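Local atomic coordinates of 3-methylornithine synthase (PDB entry 3T7V), a protein that catalyses the radical, S-adenosylmethionine-dependent isomerization of L-lysine to (3R)-3-methyl-D-ornithine, a step in the biosynthesis of pyrrolysine. Residues A[61-66]-A[300-305]; A[235-240]-A[277-282]; A[88-93]-A[118-123]. All blocks are in the same frame, centred on the assembly; numbering follows the deposited sequence.

Interaction 1: residues A[61-66]-A[300-305]; sequences LNCFIY and ILPPDS. With MD0 (5-amino-D-isoleucine), chain D.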
loop_
_atom_site.group_PDB
_atom_site.type_symbol
_atom_site.label_atom_id
_atom_site.label_comp_id
_atom_site.label_asym_id
_atom_site.label_seq_id
_atom_site.Cartn_x
_atom_site.Cartn_y
_atom_site.Cartn_z
ATOM N N LEU A 61 -4.757 11.286 1.510
ATOM C CA LEU A 61 -5.603 10.396 2.346
ATOM C C LEU A 61 -6.335 9.395 1.447
ATOM O O LEU A 61 -7.052 9.794 0.516
ATOM C CB LEU A 61 -6.621 11.187 3.133
ATOM C CG LEU A 61 -6.038 12.273 4.002
ATOM C CD1 LEU A 61 -7.148 13.191 4.564
ATOM C CD2 LEU A 61 -5.217 11.654 5.128
ATOM N N ASN A 62 -6.158 8.086 1.693
ATOM C CA ASN A 62 -6.753 7.021 0.815
ATOM C C ASN A 62 -7.652 6.164 1.675
ATOM O O ASN A 62 -7.208 5.600 2.725
ATOM C CB ASN A 62 -5.574 6.168 0.292
ATOM C CG ASN A 62 -5.940 5.229 -0.858
ATOM O OD1 ASN A 62 -6.975 5.320 -1.462
ATOM N ND2 ASN A 62 -4.961 4.369 -1.209
ATOM N N CYS A 63 -8.913 6.090 1.277
ATOM C CA CYS A 63 -9.843 5.166 1.993
ATOM C C CYS A 63 -9.689 3.756 1.491
ATOM O O CYS A 63 -9.410 3.542 0.339
ATOM C CB CYS A 63 -11.217 5.632 1.689
ATOM S SG CYS A 63 -12.520 4.781 2.588
ATOM N N PHE A 64 -9.814 2.788 2.349
ATOM C CA PHE A 64 -9.652 1.389 1.959
ATOM C C PHE A 64 -10.988 0.684 2.063
ATOM O O PHE A 64 -11.586 0.589 3.162
ATOM C CB PHE A 64 -8.667 0.768 2.975
ATOM C CG PHE A 64 -8.382 -0.692 2.674
ATOM C CD1 PHE A 64 -7.790 -1.021 1.453
ATOM C CD2 PHE A 64 -8.704 -1.710 3.563
ATOM C CE1 PHE A 64 -7.520 -2.347 1.102
ATOM C CE2 PHE A 64 -8.432 -3.058 3.221
ATOM C CZ PHE A 64 -7.858 -3.351 2.003
ATOM N N ILE A 65 -11.449 0.137 0.959
ATOM C CA ILE A 65 -12.726 -0.625 0.878
ATOM C C ILE A 65 -12.439 -2.022 0.411
ATOM O O ILE A 65 -12.270 -2.287 -0.807
ATOM C CB ILE A 65 -13.730 0.040 -0.068
ATOM C CG1 ILE A 65 -13.996 1.528 0.357
ATOM C CG2 ILE A 65 -15.059 -0.760 -0.060
ATOM C CD1 ILE A 65 -14.958 2.212 -0.618
ATOM N N TYR A 66 -12.383 -2.919 1.392
ATOM C CA TYR A 66 -12.114 -4.349 1.107
ATOM C C TYR A 66 -13.488 -4.958 0.863
ATOM O O TYR A 66 -14.240 -5.239 1.799
ATOM C CB TYR A 66 -11.434 -4.931 2.350
ATOM C CG TYR A 66 -10.699 -6.242 2.152
ATOM C CD1 TYR A 66 -10.703 -6.968 0.976
ATOM C CD2 TYR A 66 -9.994 -6.753 3.238
ATOM C CE1 TYR A 66 -9.956 -8.127 0.824
ATOM C CE2 TYR A 66 -9.262 -7.929 3.116
ATOM C CZ TYR A 66 -9.279 -8.593 1.913
ATOM O OH TYR A 66 -8.539 -9.772 1.897
ATOM N N ILE A 300 -7.331 3.728 5.829
ATOM C CA ILE A 300 -8.345 4.499 6.560
ATOM C C ILE A 300 -9.671 3.846 6.190
ATOM O O ILE A 300 -9.969 3.638 5.029
ATOM C CB ILE A 300 -8.337 5.970 6.108
ATOM C CG1 ILE A 300 -6.909 6.552 6.246
ATOM C CG2 ILE A 300 -9.379 6.713 6.940
ATOM C CD1 ILE A 300 -6.848 7.996 5.738
ATOM N N LEU A 301 -10.501 3.532 7.165
ATOM C CA LEU A 301 -11.777 2.912 6.834
ATOM C C LEU A 301 -12.891 3.915 6.756
ATOM O O LEU A 301 -12.838 4.986 7.399
ATOM C CB LEU A 301 -12.137 1.891 7.911
ATOM C CG LEU A 301 -11.130 0.719 7.979
ATOM C CD1 LEU A 301 -11.457 -0.281 9.094
ATOM C CD2 LEU A 301 -11.031 -0.097 6.693
ATOM N N PRO A 302 -13.937 3.582 5.955
ATOM C CA PRO A 302 -15.148 4.375 5.917
ATOM C C PRO A 302 -15.680 4.562 7.372
ATOM O O PRO A 302 -15.450 3.679 8.248
ATOM C CB PRO A 302 -16.089 3.451 5.111
ATOM C CG PRO A 302 -15.210 2.707 4.169
ATOM C CD PRO A 302 -14.059 2.372 5.136
ATOM N N PRO A 303 -16.359 5.714 7.629
ATOM C CA PRO A 303 -16.953 6.048 8.937
ATOM C C PRO A 303 -17.895 4.917 9.410
ATOM O O PRO A 303 -18.778 4.513 8.649
ATOM C CB PRO A 303 -17.736 7.336 8.652
ATOM C CG PRO A 303 -17.026 8.015 7.537
ATOM C CD PRO A 303 -16.390 6.876 6.704
ATOM N N ASP A 304 -17.729 4.473 10.662
ATOM C CA ASP A 304 -18.271 3.210 11.189
ATOM C C ASP A 304 -17.431 2.131 10.583
ATOM O O ASP A 304 -16.273 1.947 10.935
ATOM C CB ASP A 304 -19.750 2.991 10.826
ATOM C CG ASP A 304 -20.025 1.567 10.299
ATOM O OD1 ASP A 304 -19.846 0.607 11.087
ATOM O OD2 ASP A 304 -20.481 1.428 9.138
ATOM N N SER A 305 -18.043 1.451 9.639
ATOM C CA SER A 305 -17.509 0.352 8.970
ATOM C C SER A 305 -17.157 -0.854 9.858
ATOM O O SER A 305 -16.417 -0.764 10.837
ATOM C CB SER A 305 -16.327 0.816 8.119
ATOM O OG SER A 305 -16.239 -0.046 7.071
HETATM C C MD0 D . -3.281 -0.686 3.175
HETATM N N MD0 D . -4.833 -2.253 4.190
HETATM O O MD0 D . -3.158 0.329 2.460
HETATM C CA MD0 D . -4.440 -1.603 2.945
HETATM C CB MD0 D . -4.081 -2.674 1.870
HETATM C CD MD0 D . -4.004 -2.851 -0.709
HETATM N NE MD0 D . -3.828 -2.065 -1.923
HETATM C CG MD0 D . -3.869 -1.945 0.511
HETATM C CG2 MD0 D . -2.826 -3.519 2.211
HETATM O OXT MD0 D . -2.487 -0.978 4.077
#

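Interaction 2: residues A[235-240]-A[277-282]; sequences RVMTFL and SLDLEG. With MD0 (5-amino-D-isoleucine), chain D; SAM (S-adenosylmethionine), chain C.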
loop_
_atom_site.group_PDB
_atom_site.type_symbol
_atom_site.label_atom_id
_atom_site.label_comp_id
_atom_site.label_asym_id
_atom_site.label_seq_id
_atom_site.Cartn_x
_atom_site.Cartn_y
_atom_site.Cartn_z
ATOM N N ARG A 235 5.631 1.091 -1.712
ATOM C CA ARG A 235 5.381 0.838 -0.290
ATOM C C ARG A 235 6.199 -0.275 0.292
ATOM O O ARG A 235 6.703 -1.175 -0.421
ATOM C CB ARG A 235 3.907 0.638 -0.019
ATOM C CG ARG A 235 3.419 -0.675 -0.306
ATOM C CD ARG A 235 2.112 -1.047 0.485
ATOM N NE ARG A 235 1.025 -0.092 0.176
ATOM C CZ ARG A 235 -0.032 0.099 0.961
ATOM N NH1 ARG A 235 -0.139 -0.572 2.128
ATOM N NH2 ARG A 235 -0.940 0.993 0.609
ATOM N N VAL A 236 6.293 -0.224 1.610
ATOM C CA VAL A 236 6.797 -1.387 2.373
ATOM C C VAL A 236 5.812 -1.640 3.500
ATOM O O VAL A 236 5.310 -0.685 4.125
ATOM C CB VAL A 236 8.257 -1.152 2.831
ATOM C CG1 VAL A 236 8.309 0.214 3.556
ATOM C CG2 VAL A 236 8.702 -2.281 3.744
ATOM N N MET A 237 5.489 -2.901 3.733
ATOM C CA MET A 237 4.696 -3.295 4.899
ATOM C C MET A 237 5.435 -4.252 5.784
ATOM O O MET A 237 6.098 -5.183 5.253
ATOM C CB MET A 237 3.402 -3.939 4.414
ATOM C CG MET A 237 2.650 -2.978 3.503
ATOM S SD MET A 237 1.061 -3.624 3.091
ATOM C CE MET A 237 0.019 -3.859 4.595
ATOM N N THR A 238 5.329 -4.037 7.092
ATOM C CA THR A 238 5.813 -5.079 8.018
ATOM C C THR A 238 4.925 -6.315 7.965
ATOM O O THR A 238 3.672 -6.168 8.099
ATOM C CB THR A 238 5.696 -4.543 9.485
ATOM O OG1 THR A 238 6.448 -3.297 9.535
ATOM C CG2 THR A 238 6.233 -5.560 10.496
ATOM N N PHE A 239 5.508 -7.504 7.809
ATOM C CA PHE A 239 4.719 -8.743 7.882
ATOM C C PHE A 239 4.221 -8.950 9.300
ATOM O O PHE A 239 4.991 -9.023 10.260
ATOM C CB PHE A 239 5.632 -9.887 7.434
ATOM C CG PHE A 239 5.028 -11.238 7.613
ATOM C CD1 PHE A 239 3.701 -11.507 7.229
ATOM C CD2 PHE A 239 5.745 -12.197 8.272
ATOM C CE1 PHE A 239 3.162 -12.771 7.454
ATOM C CE2 PHE A 239 5.173 -13.448 8.501
ATOM C CZ PHE A 239 3.890 -13.718 8.055
ATOM N N LEU A 240 2.899 -9.098 9.392
ATOM C CA LEU A 240 2.299 -9.486 10.725
ATOM C C LEU A 240 1.854 -10.922 10.534
ATOM O O LEU A 240 0.897 -11.183 9.762
ATOM C CB LEU A 240 1.058 -8.609 10.924
ATOM C CG LEU A 240 1.316 -7.098 11.150
ATOM C CD1 LEU A 240 0.066 -6.349 11.717
ATOM C CD2 LEU A 240 2.556 -6.780 12.009
ATOM N N SER A 277 0.596 3.238 6.268
ATOM C CA SER A 277 -0.589 2.385 6.454
ATOM C C SER A 277 -1.027 2.269 7.905
ATOM O O SER A 277 -0.211 1.964 8.780
ATOM C CB SER A 277 -0.304 0.958 5.927
ATOM O OG SER A 277 -1.430 0.105 6.212
ATOM N N LEU A 278 -2.317 2.475 8.159
ATOM C CA LEU A 278 -2.866 2.289 9.528
ATOM C C LEU A 278 -2.994 0.777 9.859
ATOM O O LEU A 278 -3.230 0.408 10.997
ATOM C CB LEU A 278 -4.260 2.864 9.578
ATOM C CG LEU A 278 -4.446 4.370 9.349
ATOM C CD1 LEU A 278 -5.845 4.837 9.761
ATOM C CD2 LEU A 278 -3.411 5.213 10.031
ATOM N N ASP A 279 -2.872 -0.088 8.831
ATOM C CA ASP A 279 -3.161 -1.509 9.040
ATOM C C ASP A 279 -2.103 -2.231 9.917
ATOM O O ASP A 279 -2.376 -3.314 10.458
ATOM C CB ASP A 279 -3.180 -2.187 7.642
ATOM C CG ASP A 279 -4.063 -3.411 7.550
ATOM O OD1 ASP A 279 -4.989 -3.638 8.358
ATOM O OD2 ASP A 279 -3.859 -4.118 6.511
ATOM N N LEU A 280 -0.939 -1.605 10.058
ATOM C CA LEU A 280 0.173 -2.279 10.734
ATOM C C LEU A 280 0.323 -1.907 12.228
ATOM O O LEU A 280 0.646 -2.769 13.058
ATOM C CB LEU A 280 1.476 -1.877 10.042
ATOM C CG LEU A 280 1.259 -2.238 8.537
ATOM C CD1 LEU A 280 2.041 -1.379 7.607
ATOM C CD2 LEU A 280 1.286 -3.765 8.352
ATOM N N GLU A 281 0.060 -0.636 12.573
ATOM C CA GLU A 281 0.295 -0.092 13.919
ATOM C C GLU A 281 -0.705 1.045 14.231
ATOM O O GLU A 281 -0.559 1.794 15.224
ATOM C CB GLU A 281 1.773 0.359 14.062
ATOM C CG GLU A 281 2.801 -0.732 14.351
ATOM C CD GLU A 281 4.185 -0.165 14.769
ATOM O OE1 GLU A 281 4.773 0.730 14.080
ATOM O OE2 GLU A 281 4.697 -0.613 15.822
ATOM N N GLY A 282 -1.728 1.206 13.376
ATOM C CA GLY A 282 -2.762 2.248 13.585
ATOM C C GLY A 282 -2.226 3.671 13.485
ATOM O O GLY A 282 -1.222 3.926 12.870
HETATM C C MD0 D . -3.281 -0.686 3.175
HETATM N N MD0 D . -4.833 -2.253 4.190
HETATM O O MD0 D . -3.158 0.329 2.460
HETATM C CA MD0 D . -4.440 -1.603 2.945
HETATM C CB MD0 D . -4.081 -2.674 1.870
HETATM C CD MD0 D . -4.004 -2.851 -0.709
HETATM N NE MD0 D . -3.828 -2.065 -1.923
HETATM C CG MD0 D . -3.869 -1.945 0.511
HETATM C CG2 MD0 D . -2.826 -3.519 2.211
HETATM O OXT MD0 D . -2.487 -0.978 4.077
HETATM N N SAM C . -5.558 -10.062 -3.416
HETATM C CA SAM C . -4.920 -9.013 -4.061
HETATM C C SAM C . -3.448 -9.114 -4.102
HETATM O O SAM C . -2.869 -10.043 -3.503
HETATM O OXT SAM C . -2.832 -8.291 -4.868
HETATM C CB SAM C . -4.894 -7.874 -3.316
HETATM C CG SAM C . -4.649 -7.883 -1.861
HETATM S SD SAM C . -3.270 -6.762 -1.371
HETATM C CE SAM C . -4.136 -5.574 -0.381
HETATM C "C5'" SAM C . -2.471 -7.735 -0.112
HETATM C "C4'" SAM C . -1.183 -7.408 0.049
HETATM O "O4'" SAM C . -1.523 -7.081 1.539
HETATM C "C3'" SAM C . -0.270 -8.342 -0.191
HETATM O "O3'" SAM C . 0.186 -7.684 -1.381
HETATM C "C2'" SAM C . 0.619 -7.856 0.962
HETATM O "O2'" SAM C . 1.654 -6.904 0.550
HETATM C "C1'" SAM C . -0.227 -7.284 2.113
HETATM N N9 SAM C . -0.438 -8.345 3.166
HETATM C C8 SAM C . -1.184 -9.490 3.128
HETATM N N7 SAM C . -1.031 -10.147 4.269
HETATM C C5 SAM C . -0.183 -9.410 5.064
HETATM C C6 SAM C . 0.387 -9.648 6.324
HETATM N N6 SAM C . 0.128 -10.744 7.038
HETATM N N1 SAM C . 1.168 -8.697 6.859
HETATM C C2 SAM C . 1.481 -7.560 6.172
HETATM N N3 SAM C . 1.043 -7.352 4.907
HETATM C C4 SAM C . 0.188 -8.283 4.377
#

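Interaction 3: residues A[88-93]-A[118-123]; sequences RYRLTM and DPYYYE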
loop_
_atom_site.group_PDB
_atom_site.type_symbol
_atom_site.label_atom_id
_atom_site.label_comp_id
_atom_site.label_asym_id
_atom_site.label_seq_id
_atom_site.Cartn_x
_atom_site.Cartn_y
_atom_site.Cartn_z
ATOM N N ARG A 88 -15.767 -14.910 5.866
ATOM C CA ARG A 88 -15.543 -14.197 4.605
ATOM C C ARG A 88 -16.838 -13.515 4.209
ATOM O O ARG A 88 -17.939 -13.996 4.505
ATOM C CB ARG A 88 -15.214 -15.151 3.486
ATOM C CG ARG A 88 -13.797 -15.721 3.760
ATOM C CD ARG A 88 -13.349 -16.569 2.667
ATOM N NE ARG A 88 -12.237 -17.415 3.023
ATOM C CZ ARG A 88 -10.965 -17.126 2.705
ATOM N NH1 ARG A 88 -10.598 -16.011 2.055
ATOM N NH2 ARG A 88 -10.023 -18.019 3.018
ATOM N N TYR A 89 -16.706 -12.336 3.594
ATOM C CA TYR A 89 -17.874 -11.590 3.178
ATOM C C TYR A 89 -17.717 -11.080 1.772
ATOM O O TYR A 89 -16.568 -10.944 1.278
ATOM C CB TYR A 89 -18.165 -10.432 4.179
ATOM C CG TYR A 89 -17.108 -9.322 4.213
ATOM C CD1 TYR A 89 -16.132 -9.272 5.208
ATOM C CD2 TYR A 89 -17.118 -8.294 3.226
ATOM C CE1 TYR A 89 -15.193 -8.254 5.254
ATOM C CE2 TYR A 89 -16.121 -7.269 3.226
ATOM C CZ TYR A 89 -15.219 -7.250 4.263
ATOM O OH TYR A 89 -14.276 -6.237 4.255
ATOM N N ARG A 90 -18.817 -10.687 1.160
ATOM C CA ARG A 90 -18.806 -10.105 -0.215
ATOM C C ARG A 90 -19.887 -9.052 -0.188
ATOM O O ARG A 90 -21.079 -9.366 -0.037
ATOM C CB ARG A 90 -19.084 -11.188 -1.231
ATOM C CG ARG A 90 -19.093 -10.666 -2.664
ATOM C CD ARG A 90 -19.431 -11.776 -3.665
ATOM N NE ARG A 90 -18.433 -12.896 -3.647
ATOM C CZ ARG A 90 -18.637 -14.153 -3.262
ATOM N NH1 ARG A 90 -19.815 -14.545 -2.647
ATOM N NH2 ARG A 90 -17.715 -15.036 -3.442
ATOM N N LEU A 91 -19.502 -7.781 -0.197
ATOM C CA LEU A 91 -20.499 -6.668 -0.057
ATOM C C LEU A 91 -21.481 -6.755 -1.222
ATOM O O LEU A 91 -21.128 -6.998 -2.389
ATOM C CB LEU A 91 -19.817 -5.318 -0.129
ATOM C CG LEU A 91 -18.786 -5.069 0.982
ATOM C CD1 LEU A 91 -18.249 -3.664 0.796
ATOM C CD2 LEU A 91 -19.417 -5.257 2.402
ATOM N N THR A 92 -22.790 -6.569 -0.885
ATOM C CA THR A 92 -23.765 -6.451 -1.932
ATOM C C THR A 92 -23.725 -5.018 -2.564
ATOM O O THR A 92 -23.100 -4.128 -1.971
ATOM C CB THR A 92 -25.203 -6.630 -1.358
ATOM O OG1 THR A 92 -25.417 -5.557 -0.429
ATOM C CG2 THR A 92 -25.348 -7.985 -0.725
ATOM N N MET A 93 -24.426 -4.829 -3.696
ATOM C CA MET A 93 -24.480 -3.511 -4.290
ATOM C C MET A 93 -25.039 -2.500 -3.322
ATOM O O MET A 93 -24.558 -1.352 -3.281
ATOM C CB MET A 93 -25.327 -3.563 -5.580
ATOM C CG MET A 93 -25.237 -2.270 -6.383
ATOM S SD MET A 93 -23.481 -1.809 -6.704
ATOM C CE MET A 93 -22.584 -3.365 -6.983
ATOM N N ASP A 118 -11.433 -13.149 -5.925
ATOM C CA ASP A 118 -12.729 -13.810 -5.573
ATOM C C ASP A 118 -13.237 -14.502 -6.839
ATOM O O ASP A 118 -13.521 -13.809 -7.831
ATOM C CB ASP A 118 -13.659 -12.681 -5.110
ATOM C CG ASP A 118 -15.060 -13.167 -4.809
ATOM O OD1 ASP A 118 -15.361 -14.317 -5.018
ATOM O OD2 ASP A 118 -15.815 -12.270 -4.372
ATOM N N PRO A 119 -13.503 -15.802 -6.730
ATOM C CA PRO A 119 -14.055 -16.511 -7.885
ATOM C C PRO A 119 -15.302 -15.904 -8.478
ATOM O O PRO A 119 -15.539 -16.007 -9.656
ATOM C CB PRO A 119 -14.386 -17.911 -7.290
ATOM C CG PRO A 119 -13.439 -18.054 -6.135
ATOM C CD PRO A 119 -13.220 -16.679 -5.566
ATOM N N TYR A 120 -16.168 -15.275 -7.657
ATOM C CA TYR A 120 -17.358 -14.601 -8.164
ATOM C C TYR A 120 -17.015 -13.513 -9.197
ATOM O O TYR A 120 -17.641 -13.404 -10.262
ATOM C CB TYR A 120 -18.125 -14.029 -6.983
ATOM C CG TYR A 120 -19.336 -13.206 -7.428
ATOM C CD1 TYR A 120 -20.527 -13.825 -7.815
ATOM C CD2 TYR A 120 -19.274 -11.807 -7.462
ATOM C CE1 TYR A 120 -21.637 -13.093 -8.271
ATOM C CE2 TYR A 120 -20.343 -11.031 -7.896
ATOM C CZ TYR A 120 -21.553 -11.725 -8.241
ATOM O OH TYR A 120 -22.595 -10.945 -8.668
ATOM N N TYR A 121 -16.017 -12.674 -8.864
ATOM C CA TYR A 121 -15.623 -11.610 -9.787
ATOM C C TYR A 121 -14.737 -12.140 -10.904
ATOM O O TYR A 121 -14.797 -11.587 -12.014
ATOM C CB TYR A 121 -14.920 -10.465 -9.022
ATOM C CG TYR A 121 -15.884 -9.682 -8.172
ATOM C CD1 TYR A 121 -16.712 -8.722 -8.755
ATOM C CD2 TYR A 121 -15.991 -9.870 -6.756
ATOM C CE1 TYR A 121 -17.603 -7.987 -8.018
ATOM C CE2 TYR A 121 -16.918 -9.175 -6.005
ATOM C CZ TYR A 121 -17.696 -8.208 -6.620
ATOM O OH TYR A 121 -18.608 -7.421 -5.906
ATOM N N TYR A 122 -13.939 -13.183 -10.669
ATOM C CA TYR A 122 -13.107 -13.734 -11.747
ATOM C C TYR A 122 -13.887 -14.574 -12.770
ATOM O O TYR A 122 -13.453 -14.642 -13.929
ATOM C CB TYR A 122 -11.963 -14.543 -11.109
ATOM C CG TYR A 122 -10.792 -13.631 -10.709
ATOM C CD1 TYR A 122 -10.885 -12.705 -9.651
ATOM C CD2 TYR A 122 -9.595 -13.666 -11.459
ATOM C CE1 TYR A 122 -9.819 -11.834 -9.347
ATOM C CE2 TYR A 122 -8.544 -12.852 -11.125
ATOM C CZ TYR A 122 -8.676 -11.916 -10.047
ATOM O OH TYR A 122 -7.575 -11.117 -9.783
ATOM N N GLU A 123 -15.015 -15.180 -12.356
ATOM C CA GLU A 123 -15.908 -16.007 -13.281
ATOM C C GLU A 123 -16.490 -15.122 -14.318
ATOM O O GLU A 123 -16.659 -15.540 -15.454
ATOM C CB GLU A 123 -17.048 -16.553 -12.349
ATOM C CG GLU A 123 -18.180 -17.324 -12.927
ATOM C CD GLU A 123 -18.932 -17.924 -11.787
ATOM O OE1 GLU A 123 -19.723 -17.212 -11.101
ATOM O OE2 GLU A 123 -18.671 -19.111 -11.542
HETATM O O HOH W 1 -18.534 -7.269 -3.241
#

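Interaction 1: residues A[61-66]-A[300-305]
Phe64 and Ile300 are joined by the backbone hydrogen bond of this contact: Phe64 N donates to Ile300 O at 2.8 Å, 164° at the hydrogen. The same carbonyl also takes a CA-H···O contact, Cys63 CA lying 3.4 Å from Ile300 O. The N-H bond belongs to a parallel bridge of Cys63 with Ile300, just where strand 296-300 ends and its chain turns off into a loop.

Most of the remaining contact is apolar side-chain packing. Leu61 CD2 and Ile300 CD1 meet at 4.1 Å, the two side chains slanting across each other beside Ile324 of helix 324-334. Cys63 SG, set anti to the backbone N (chi1 -174°), packs 3.7 Å from Pro302 CG, and the proline ring reaches on to CG1 of Ile65. Leu301 CD2 comes to the edge of the Phe64 ring, near its plane, and touches Phe64 O as well.

The ligand lies against the same ring. Phe64 CG is likewise anti to its N (chi1 -179°), which carries the phenyl away from the loop and lays one face along 5-amino-D-isoleucine; the closest pair is Phe64 CE1 to ligand CB at 3.5 Å, and ligand CA sits over the face near its rim. Asp112 and Thr114 touch Phe64 from strand 110-115. This is the closing seam of a TIM-type radical SAM barrel, with the pocket for 3-methylornithine on its inner side.

Interaction 2: residues A[235-240]-A[277-282]
At the C-terminal mouth of the radical SAM barrel, strand 233-238 meets the start of helix 278-291; both segments hold the bound amino acid, and 237-240 also meet S-adenosylmethionine. Leu280 fills the gap between them: its CD2 lies 4.0 Å from Met237 CE and 3.4 Å from Thr238 O.

Arg235 addresses the ligand carboxylate with two nitrogens, Arg235 NH1 to OXT at 3.1 Å and Arg235 NH2 to O at 3.0 Å; its NE is salt-bridged to Glu205, which helps fix the guanidinium. Ser277 OG bonds to the same OXT at 2.6 Å and, as N-cap, accepts from Asp279 N. Asp279 OD2 takes a weak bond from the ligand amino group, and OD1 is paired with Arg322. With an alanine in place of Arg235, the carboxylate is likely to lose both guanidinium bonds, and Glu205 its salt bridge to Arg235.

Met237, bent at chi3 (61°), turns CE between the ligand's CG2 and the adenine N3. Beyond it the Leu240 backbone reads the adenine edge, Leu240 N to N1 at 3.1 Å, 177° at the hydrogen, and N6 to Leu240 O at 2.9 Å, part of a radical SAM active site in which the bound 3-methylornithine and the cofactor lie side by side.

Interaction 3: residues A[88-93]-A[118-123]
Arg90 and Asp118 form a side-on, two-pronged salt bridge that ties the loop before helix 93-103 to an N-capped helical turn after strand 110-115, within the radical SAM core. Asp118 comes first. Its OD2 receives Arg90 NE on the syn lone pair at 2.8 Å, almost straight at 175°, and its OD1 receives Arg90 NH2 at 2.9 Å. Guanidinium and carboxylate are nearly coplanar, although the two side chains cross at about a right angle. Arg90 is extended through chi2 and bends at chi3 (-61°), a kink that swings the NE edge onto the acid. The carboxylate works twice over: OD1 also accepts Tyr120 N from above the carboxylate plane, capping helix 119-123, and OD2 is further bonded to Ser68 OG at the end of strand 58-68. These donors are likely to stabilise the charged form of the acid and fix its rotation.

In the first turn of the helix, Tyr120 covers a face of the guanidinium with its CB, 3.5 Å from Arg90 NE. Its ring leans against Arg90 CD, with the ring and guanidinium planes 44° apart.

Tyr121 follows, its ring faced by Tyr120 CD2, which stands over the centre 3.7 Å above the plane. Leu131 and Phe128 of helix 126-139 also touch this side chain. Arg90 CG approaches Tyr121 CE2 obliquely. The phenol reaches the other segment through one water, which accepts from Tyr121 OH at 2.7 Å and donates to Leu91 O at 2.7 Å.

From the N terminus, strand 58-68 supplies the first half of interaction 1, whose partner comes only at 300-305, so that contact closes a loop of more than 230 residues. The other two nest inside it in series. Interaction 3 closes first, joining the loop at 88-93 to helix 119-123 beyond the C-terminal ends of strands 58-68 and 110-115; interaction 2 follows, tying strand 233-238 to helix 278-291 at the mouth. Interactions 1 and 2 meet the same ligand, and Ile300 CG1 packs on Leu278 CD1. Interaction 3 joins interaction 1 through a probable hydrogen bond between Tyr66 O and Tyr89 OH, but stays about 10 Å, nearest atoms, from interaction 2.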